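Local structure of single-stranded DNA-binding protein WHY1, chloroplastic (Arabidopsis thaliana, 4KOO) at residues I75-L78 / V79-P83; Q59-W62 / S63-Q66; D92-K95 / G96-D99. The protein binds single-stranded DNA in chloroplasts and nucleus, keeping the plastid genome stable by preventing illegitimate recombination and modulating telomere length by inhibiting telomerase. All blocks are in the same frame, centred on the assembly; numbering follows the deposited sequence.

The three contacts are all local, two loop turns and one helix end, and they come along the sequence in the order interaction 2, interaction 1, interaction 3. Their centres are 24 to 28 Å apart, and none touches another. Interaction 2 is the turn that leads into strand 66-70, the last of the first four-stranded antiparallel sheet. Helix 72-79 follows, and interaction 1 is its C-terminal end, packed on helix 141-158 and on a second subunit. Strand 87-91 then opens the second sheet, and interaction 3 lies in the loop after it. The helix end thus contributes to the contact between subunits, while the two loops lie at the surface and touch no other chain of the tetramer.

Interaction 1: I75-L78 / V79-P83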
ATOM      1  N   ILE A  75       0.576  17.033  -1.463  1.00 11.01           N
ATOM      2  CA  ILE A  75       1.159  15.695  -1.471  1.00 10.24           C
ATOM      3  C   ILE A  75       0.796  14.959  -2.776  1.00 11.92           C
ATOM      4  O   ILE A  75       1.609  14.239  -3.343  1.00 14.10           O
ATOM      5  CB  ILE A  75       0.717  14.910  -0.233  1.00 10.50           C
ATOM      6  CG1 ILE A  75       1.232  15.586   1.033  1.00 13.26           C
ATOM      7  CG2 ILE A  75       1.196  13.499  -0.310  1.00 12.23           C
ATOM      8  CD1 ILE A  75       0.408  15.195   2.257  1.00 14.89           C
ATOM      9  N   GLY A  76      -0.408  15.172  -3.267  1.00 11.34           N
ATOM     10  CA  GLY A  76      -0.810  14.659  -4.551  1.00 11.59           C
ATOM     11  C   GLY A  76       0.097  15.098  -5.668  1.00 11.00           C
ATOM     12  O   GLY A  76       0.474  14.300  -6.531  1.00 10.43           O
ATOM     13  N   THR A  77       0.479  16.375  -5.664  1.00 12.39           N
ATOM     14  CA  THR A  77       1.440  16.869  -6.623  1.00 13.99           C
ATOM     15  C   THR A  77       2.741  16.114  -6.524  1.00 15.05           C
ATOM     16  O   THR A  77       3.298  15.695  -7.541  1.00 13.39           O
ATOM     17  CB  THR A  77       1.722  18.381  -6.403  1.00 15.29           C
ATOM     18  OG1 THR A  77       0.543  19.136  -6.689  1.00 14.38           O
ATOM     19  CG2 THR A  77       2.882  18.858  -7.213  1.00 17.83           C
ATOM     20  N   LEU A  78       3.238  15.948  -5.298  1.00 11.33           N
ATOM     21  CA  LEU A  78       4.537  15.328  -5.069  1.00 11.03           C
ATOM     22  C   LEU A  78       4.565  13.857  -5.480  1.00 11.21           C
ATOM     23  O   LEU A  78       5.527  13.373  -6.130  1.00 15.02           O
ATOM     24  CB  LEU A  78       4.943  15.499  -3.592  1.00 10.89           C
ATOM     25  CG  LEU A  78       5.401  16.904  -3.207  1.00 11.66           C
ATOM     26  CD1 LEU A  78       5.509  17.146  -1.712  1.00 16.88           C
ATOM     27  CD2 LEU A  78       6.723  17.194  -3.865  1.00 16.61           C
ATOM     28  N   VAL A  79       3.520  13.128  -5.127  1.00 13.45           N
ATOM     29  CA  VAL A  79       3.497  11.714  -5.476  1.00 11.03           C
ATOM     30  C   VAL A  79       3.294  11.462  -6.997  1.00 14.44           C
ATOM     31  O   VAL A  79       3.558  10.373  -7.483  1.00 15.89           O
ATOM     32  CB  VAL A  79       2.554  10.895  -4.614  1.00 12.03           C
ATOM     33  CG1 VAL A  79       2.917  11.012  -3.137  1.00 16.16           C
ATOM     34  CG2 VAL A  79       1.086  11.261  -4.810  1.00 15.31           C
ATOM     35  N   SER A  80       2.811  12.443  -7.720  1.00 14.27           N
ATOM     36  CA  SER A  80       2.515  12.247  -9.137  1.00 19.10           C
ATOM     37  C   SER A  80       3.529  12.919 -10.045  1.00 17.99           C
ATOM     38  O   SER A  80       3.351  12.924 -11.261  1.00 16.64           O
ATOM     39  CB  SER A  80       1.079  12.671  -9.503  1.00 13.66           C
ATOM     40  OG  SER A  80       0.813  14.019  -9.231  1.00 16.23           O
ATOM     41  N   LEU A  81       4.584  13.470  -9.469  1.00 14.78           N
ATOM     42  CA  LEU A  81       5.600  14.152 -10.263  1.00 17.18           C
ATOM     43  C   LEU A  81       6.303  13.191 -11.201  1.00 25.28           C
ATOM     44  O   LEU A  81       6.554  12.020 -10.867  1.00 20.80           O
ATOM     45  CB  LEU A  81       6.678  14.755  -9.383  1.00 19.67           C
ATOM     46  CG  LEU A  81       6.480  16.031  -8.627  1.00 21.24           C
ATOM     47  CD1 LEU A  81       7.712  16.245  -7.815  1.00 22.75           C
ATOM     48  CD2 LEU A  81       6.184  17.236  -9.548  1.00 21.62           C
ATOM     49  N   GLY A  82       6.640  13.694 -12.377  1.00 20.62           N
ATOM     50  CA  GLY A  82       7.533  12.977 -13.272  1.00 23.49           C
ATOM     51  C   GLY A  82       8.880  12.847 -12.584  1.00 18.24           C
ATOM     52  O   GLY A  82       9.198  13.575 -11.654  1.00 23.44           O
ATOM     53  N   PRO A  83       9.711  11.908 -13.042  1.00 31.08           N
ATOM     54  CA  PRO A  83      10.971  11.634 -12.332  1.00 31.38           C
ATOM     55  C   PRO A  83      11.926  12.826 -12.163  1.00 33.87           C
ATOM     56  O   PRO A  83      12.668  12.868 -11.161  1.00 27.98           O
ATOM     57  CB  PRO A  83      11.603  10.519 -13.177  1.00 35.05           C
ATOM     58  CG  PRO A  83      10.426   9.801 -13.768  1.00 38.26           C
ATOM     59  CD  PRO A  83       9.427  10.906 -14.081  1.00 39.66           C
TER
HETATM   60  O   HOH W   1       2.387  16.280 -10.072  1.00 21.27           O
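S80 folds back over the last turn of helix 72-79 and grips the carbonyl oxygen of G76, its OG donating a 2.7 Å hydrogen bond to G76 O. The hydroxyl comes in tilted 25° from the carbonyl plane. It gets there because chi1, at 60°, tucks OG between its own backbone N and carbonyl carbon, facing the turn behind. A water closes the arrangement by donating both to S80 OG and, over 2.8 Å, to T77 O, so the serine hydroxyl gives one bond and receives another. The backbone winds down at the same place. V79 N still makes a straight helical bond to I75 O (2.8 Å), but S80 N reaches G76 O only weakly and is shared with T77 O, while L81 N makes a weak bond to L78 O.

L81 follows the bend of the chain back along the helix end. Its CB rests 3.7 Å from L78 O; CG lies closer to the neighbouring carbonyl, 3.4 Å from T77 O. At the tip the two methyls part: CD1 meets L78 CD2 at 4.2 Å, and CD2 stays beside T77 O at 3.8 Å. The leucines thus run side by side, pointing the same way, whereas I75 and V79 lean across one another one turn earlier, with CG2 of I75 and CG1 of V79 at 4.1 Å.

Beyond the turn, I75 and L78 bury themselves between L70 of strand 66-70 and helix 141-158, while L78 and L81 reach C87 of strand 87-91. T77, which also touches C87 and F89, packs on A142 of a second subunit and S80 on its A145; R141 of that subunit bonds S80 O, so the helix end is also part of the tetramer interface.

Interaction 2: Q59-W62 / S63-Q66; sequences QYDW and SKKQ
S63 turns its hydroxyl back to D61, and OG donates a 2.6 Å hydrogen bond to D61 OD1. The backbone N of S63 bonds the same oxygen from the same face of the carboxylate, at 3.1 Å, which makes an Asx turn. With chi1 at -172°, the D61 carboxylate swings away from its own N and reaches S63 and K64. K64 comes next: its N bonds D61 O at 2.9 Å, and its extended chain runs past D61 OD2. K64 CG passes 3.3 Å from D61 OD2, yet the ammonium stops beyond salt-bridge range, with K64 NZ 4.1 Å from D61 OD2. K65 makes a weak bond from N to W62 O and lays its methylenes over that carbonyl, CG at 3.2 Å from W62 O. K65 CB sits obliquely to the indole, 4.0 Å from W62 CE3, and K65 NZ goes on to Q50.

An alanine at D61 removes the carboxylate, which would probably leave the S63 hydroxyl free to turn and K64 without its nearby negative charge.

W62, packed on A21 and T23, and the backbone N of Y60 both bond the sulfonate of a MES molecule, probably from the crystallisation liquor. A carboxylate bound within the turn thus lies near a site consistent with a surface that can accept an anion, next to the 17-22 region that is required, by similarity, for single-stranded DNA binding.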
ATOM      1  N   GLN A  59      24.892  19.973  14.203  1.00 53.08           N
ATOM      2  CA  GLN A  59      23.911  20.534  15.118  1.00 49.67           C
ATOM      3  C   GLN A  59      23.187  21.596  14.304  1.00 31.92           C
ATOM      4  O   GLN A  59      23.763  22.142  13.363  1.00 36.90           O
ATOM      5  CB  GLN A  59      24.578  21.168  16.339  1.00 54.43           C
ATOM      6  CG  GLN A  59      24.541  20.300  17.593  1.00 66.81           C
ATOM      7  CD  GLN A  59      25.189  20.976  18.786  1.00 75.50           C
ATOM      8  OE1 GLN A  59      24.558  21.163  19.830  1.00 77.44           O
ATOM      9  NE2 GLN A  59      26.459  21.348  18.639  1.00 80.91           N
ATOM     10  N   TYR A  60      21.946  21.890  14.675  1.00 35.68           N
ATOM     11  CA  TYR A  60      21.128  22.843  13.923  1.00 32.10           C
ATOM     12  C   TYR A  60      20.416  23.766  14.889  1.00 26.74           C
ATOM     13  O   TYR A  60      20.100  23.380  15.999  1.00 32.13           O
ATOM     14  CB  TYR A  60      20.128  22.071  13.049  1.00 27.84           C
ATOM     15  CG  TYR A  60      20.835  21.051  12.190  1.00 22.81           C
ATOM     16  CD1 TYR A  60      21.320  21.394  10.937  1.00 24.78           C
ATOM     17  CD2 TYR A  60      21.071  19.764  12.653  1.00 24.70           C
ATOM     18  CE1 TYR A  60      21.996  20.484  10.163  1.00 26.06           C
ATOM     19  CE2 TYR A  60      21.753  18.843  11.886  1.00 23.94           C
ATOM     20  CZ  TYR A  60      22.207  19.204  10.632  1.00 24.60           C
ATOM     21  OH  TYR A  60      22.887  18.308   9.825  1.00 26.93           O
ATOM     22  N   ASP A  61      20.140  24.985  14.450  1.00 33.46           N
ATOM     23  CA  ASP A  61      19.496  25.950  15.315  1.00 29.36           C
ATOM     24  C   ASP A  61      17.994  26.030  15.064  1.00 25.96           C
ATOM     25  O   ASP A  61      17.554  26.751  14.180  1.00 26.14           O
ATOM     26  CB  ASP A  61      20.158  27.313  15.113  1.00 31.12           C
ATOM     27  CG  ASP A  61      19.686  28.352  16.112  1.00 39.71           C
ATOM     28  OD1 ASP A  61      18.739  28.069  16.889  1.00 35.38           O
ATOM     29  OD2 ASP A  61      20.269  29.467  16.089  1.00 37.78           O
ATOM     30  N   TRP A  62      17.220  25.296  15.850  1.00 27.16           N
ATOM     31  CA  TRP A  62      15.783  25.174  15.632  1.00 28.87           C
ATOM     32  C   TRP A  62      15.028  26.428  16.061  1.00 34.23           C
ATOM     33  O   TRP A  62      13.843  26.592  15.734  1.00 29.47           O
ATOM     34  CB  TRP A  62      15.232  23.888  16.281  1.00 29.48           C
ATOM     35  CG  TRP A  62      15.773  22.648  15.611  1.00 34.33           C
ATOM     36  CD1 TRP A  62      16.817  21.870  16.033  1.00 33.15           C
ATOM     37  CD2 TRP A  62      15.324  22.073  14.366  1.00 29.06           C
ATOM     38  NE1 TRP A  62      17.049  20.852  15.125  1.00 29.09           N
ATOM     39  CE2 TRP A  62      16.139  20.948  14.105  1.00 29.08           C
ATOM     40  CE3 TRP A  62      14.312  22.399  13.456  1.00 30.72           C
ATOM     41  CZ2 TRP A  62      15.971  20.151  12.974  1.00 27.73           C
ATOM     42  CZ3 TRP A  62      14.148  21.607  12.333  1.00 21.54           C
ATOM     43  CH2 TRP A  62      14.974  20.499  12.101  1.00 25.90           C
ATOM     44  N   SER A  63      15.721  27.338  16.747  1.00 34.11           N
ATOM     45  CA  SER A  63      15.150  28.642  17.053  1.00 32.26           C
ATOM     46  C   SER A  63      15.151  29.511  15.798  1.00 28.05           C
ATOM     47  O   SER A  63      14.451  30.512  15.730  1.00 37.26           O
ATOM     48  CB  SER A  63      15.941  29.345  18.186  1.00 29.16           C
ATOM     49  OG  SER A  63      17.116  29.967  17.654  1.00 34.36           O
ATOM     50  N   LYS A  64      15.950  29.147  14.803  1.00 27.21           N
ATOM     51  CA  LYS A  64      15.915  29.834  13.517  1.00 29.77           C
ATOM     52  C   LYS A  64      15.129  29.066  12.415  1.00 24.75           C
ATOM     53  O   LYS A  64      15.325  29.319  11.230  1.00 25.73           O
ATOM     54  CB  LYS A  64      17.342  30.105  13.034  1.00 33.24           C
ATOM     55  CG  LYS A  64      18.138  30.997  14.007  1.00 36.48           C
ATOM     56  CD  LYS A  64      19.454  31.482  13.398  1.00 34.11           C
ATOM     57  CE  LYS A  64      20.191  32.408  14.365  1.00 49.54           C
ATOM     58  NZ  LYS A  64      21.564  32.714  13.899  1.00 55.04           N
ATOM     59  N   LYS A  65      14.270  28.142  12.815  1.00 26.44           N
ATOM     60  CA  LYS A  65      13.619  27.241  11.862  1.00 22.15           C
ATOM     61  C   LYS A  65      12.547  27.975  11.057  1.00 28.61           C
ATOM     62  O   LYS A  65      11.972  28.974  11.507  1.00 21.56           O
ATOM     63  CB  LYS A  65      12.995  26.062  12.594  1.00 21.91           C
ATOM     64  CG  LYS A  65      11.741  26.400  13.305  1.00 23.47           C
ATOM     65  CD  LYS A  65      11.217  25.244  14.129  1.00 29.11           C
ATOM     66  CE  LYS A  65       9.908  25.609  14.767  1.00 24.85           C
ATOM     67  NZ  LYS A  65       9.456  24.454  15.599  1.00 37.38           N
ATOM     68  N   GLN A  66      12.310  27.499   9.844  1.00 21.21           N
ATOM     69  CA  GLN A  66      11.174  27.950   9.054  1.00 19.79           C
ATOM     70  C   GLN A  66      10.343  26.716   8.729  1.00 18.64           C
ATOM     71  O   GLN A  66      10.894  25.625   8.535  1.00 16.09           O
ATOM     72  CB  GLN A  66      11.629  28.604   7.766  1.00 21.84           C
ATOM     73  CG  GLN A  66      12.476  29.851   7.955  1.00 22.75           C
ATOM     74  CD  GLN A  66      11.739  31.019   8.622  1.00 24.17           C
ATOM     75  OE1 GLN A  66      10.496  31.046   8.760  1.00 22.91           O
ATOM     76  NE2 GLN A  66      12.528  31.984   9.094  1.00 30.08           N
TER

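Interaction 3: D92-K95 / G96-D99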
ATOM      1  N   ASP A  92       0.374  31.602   1.966  1.00 19.23           N
ATOM      2  CA  ASP A  92       0.237  32.689   2.950  1.00 22.07           C
ATOM      3  C   ASP A  92      -0.336  32.080   4.225  1.00 20.12           C
ATOM      4  O   ASP A  92      -1.497  31.685   4.232  1.00 26.83           O
ATOM      5  CB  ASP A  92      -0.722  33.746   2.406  1.00 22.00           C
ATOM      6  CG  ASP A  92      -1.021  34.857   3.421  1.00 23.36           C
ATOM      7  OD1 ASP A  92      -0.636  34.716   4.603  1.00 21.47           O
ATOM      8  OD2 ASP A  92      -1.652  35.848   2.991  1.00 25.86           O
ATOM      9  N   PRO A  93       0.470  31.974   5.295  1.00 20.99           N
ATOM     10  CA  PRO A  93      -0.011  31.280   6.500  1.00 25.37           C
ATOM     11  C   PRO A  93      -1.249  31.910   7.133  1.00 29.72           C
ATOM     12  O   PRO A  93      -1.943  31.254   7.902  1.00 34.60           O
ATOM     13  CB  PRO A  93       1.183  31.366   7.454  1.00 28.23           C
ATOM     14  CG  PRO A  93       2.008  32.483   6.955  1.00 25.40           C
ATOM     15  CD  PRO A  93       1.863  32.400   5.459  1.00 23.50           C
ATOM     16  N   PHE A  94      -1.528  33.165   6.797  1.00 29.30           N
ATOM     17  CA  PHE A  94      -2.632  33.888   7.415  1.00 28.39           C
ATOM     18  C   PHE A  94      -3.684  34.242   6.382  1.00 31.05           C
ATOM     19  O   PHE A  94      -4.416  35.212   6.530  1.00 33.89           O
ATOM     20  CB  PHE A  94      -2.104  35.113   8.174  1.00 28.13           C
ATOM     21  CG  PHE A  94      -1.082  34.762   9.219  1.00 29.73           C
ATOM     22  CD1 PHE A  94      -1.429  33.973  10.298  1.00 36.53           C
ATOM     23  CD2 PHE A  94       0.223  35.179   9.109  1.00 31.58           C
ATOM     24  CE1 PHE A  94      -0.500  33.623  11.235  1.00 37.01           C
ATOM     25  CE2 PHE A  94       1.155  34.828  10.052  1.00 38.36           C
ATOM     26  CZ  PHE A  94       0.795  34.045  11.116  1.00 38.58           C
ATOM     27  N   LYS A  95      -3.774  33.432   5.328  1.00 24.95           N
ATOM     28  CA  LYS A  95      -4.760  33.684   4.288  1.00 31.71           C
ATOM     29  C   LYS A  95      -6.132  33.664   4.933  1.00 34.35           C
ATOM     30  O   LYS A  95      -6.398  32.820   5.764  1.00 28.56           O
ATOM     31  CB  LYS A  95      -4.697  32.631   3.180  1.00 34.12           C
ATOM     32  CG  LYS A  95      -5.543  33.000   1.963  1.00 39.66           C
ATOM     33  CD  LYS A  95      -5.211  32.139   0.742  1.00 60.61           C
ATOM     34  CE  LYS A  95      -3.818  32.477   0.175  1.00 77.93           C
ATOM     35  NZ  LYS A  95      -3.425  31.692  -1.049  1.00 75.88           N
ATOM     36  N   GLY A  96      -6.977  34.618   4.573  1.00 44.33           N
ATOM     37  CA  GLY A  96      -8.288  34.747   5.184  1.00 50.16           C
ATOM     38  C   GLY A  96      -8.299  35.294   6.605  1.00 43.72           C
ATOM     39  O   GLY A  96      -9.367  35.540   7.143  1.00 50.52           O
ATOM     40  N   LYS A  97      -7.134  35.462   7.225  1.00 40.05           N
ATOM     41  CA  LYS A  97      -7.068  35.998   8.584  1.00 38.83           C
ATOM     42  C   LYS A  97      -6.636  37.465   8.513  1.00 42.99           C
ATOM     43  O   LYS A  97      -6.577  38.048   7.418  1.00 38.70           O
ATOM     44  CB  LYS A  97      -6.121  35.185   9.460  1.00 43.58           C
ATOM     45  CG  LYS A  97      -6.577  33.750   9.703  1.00 48.88           C
ATOM     46  CD  LYS A  97      -5.629  33.051  10.666  1.00 53.59           C
ATOM     47  CE  LYS A  97      -5.188  31.687  10.135  1.00 69.54           C
ATOM     48  NZ  LYS A  97      -3.997  31.159  10.859  1.00 71.57           N
ATOM     49  N   SER A  98      -6.353  38.077   9.660  1.00 43.14           N
ATOM     50  CA  SER A  98      -6.157  39.522   9.647  1.00 47.98           C
ATOM     51  C   SER A  98      -4.733  39.862   9.192  1.00 39.93           C
ATOM     52  O   SER A  98      -4.520  40.927   8.629  1.00 46.15           O
ATOM     53  CB  SER A  98      -6.559  40.192  10.987  1.00 47.06           C
ATOM     54  OG  SER A  98      -5.805  39.728  12.096  1.00 43.38           O
ATOM     55  N   ASP A  99      -3.779  38.944   9.382  1.00 43.03           N
ATOM     56  CA  ASP A  99      -2.427  39.132   8.840  1.00 32.14           C
ATOM     57  C   ASP A  99      -2.228  38.622   7.397  1.00 26.98           C
ATOM     58  O   ASP A  99      -1.098  38.449   6.952  1.00 27.02           O
ATOM     59  CB  ASP A  99      -1.383  38.501   9.745  1.00 37.40           C
ATOM     60  CG  ASP A  99      -1.149  39.310  10.998  1.00 44.73           C
ATOM     61  OD1 ASP A  99      -1.315  40.544  10.915  1.00 39.42           O
ATOM     62  OD2 ASP A  99      -0.796  38.714  12.040  1.00 44.15           O
TER
HETATM   63  O   HOH W   2       0.348  36.633   6.019  1.00 22.91           O
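D92 and D99 are joined through one water, and D92 OD1 is the oxygen that two donors grip. The water donates 2.6 Å to D92 OD1 and also bonds D99 O, while the backbone N of F94 reaches the same OD1 at 2.8 Å from above the carboxylate plane. This bond makes an Asx turn within the type I turn from D92 to K95, and the second oxygen, D92 OD2, is taken by the backbone N of G101.

A type II turn from F94 to K97 follows directly, closed by K97 N to F94 O at 2.8 Å. G96 holds its third position with a positive phi of 74°, where a CB would clash with K95 O.

The F94 ring packs between P93 and D99 and also touches V103 of strand 103-111. P93 CB lies over the centre of one face, 4.2 Å above the plane, and the bridging water lies at the edge. D99 runs alongside with CB 3.7 Å from F94 CD2, its carboxylate plane turned 75° from the ring. From the other flank, a bend at chi3 (-131°) brings K97 NZ to 3.6 Å from P93 O and obliquely to the ring, near F94 CD1.

Polar bonds thus fix the start of the loop through D92, while the positively charged lysines stay at the surface, consistent with the nuclear localization signal predicted to begin at K95.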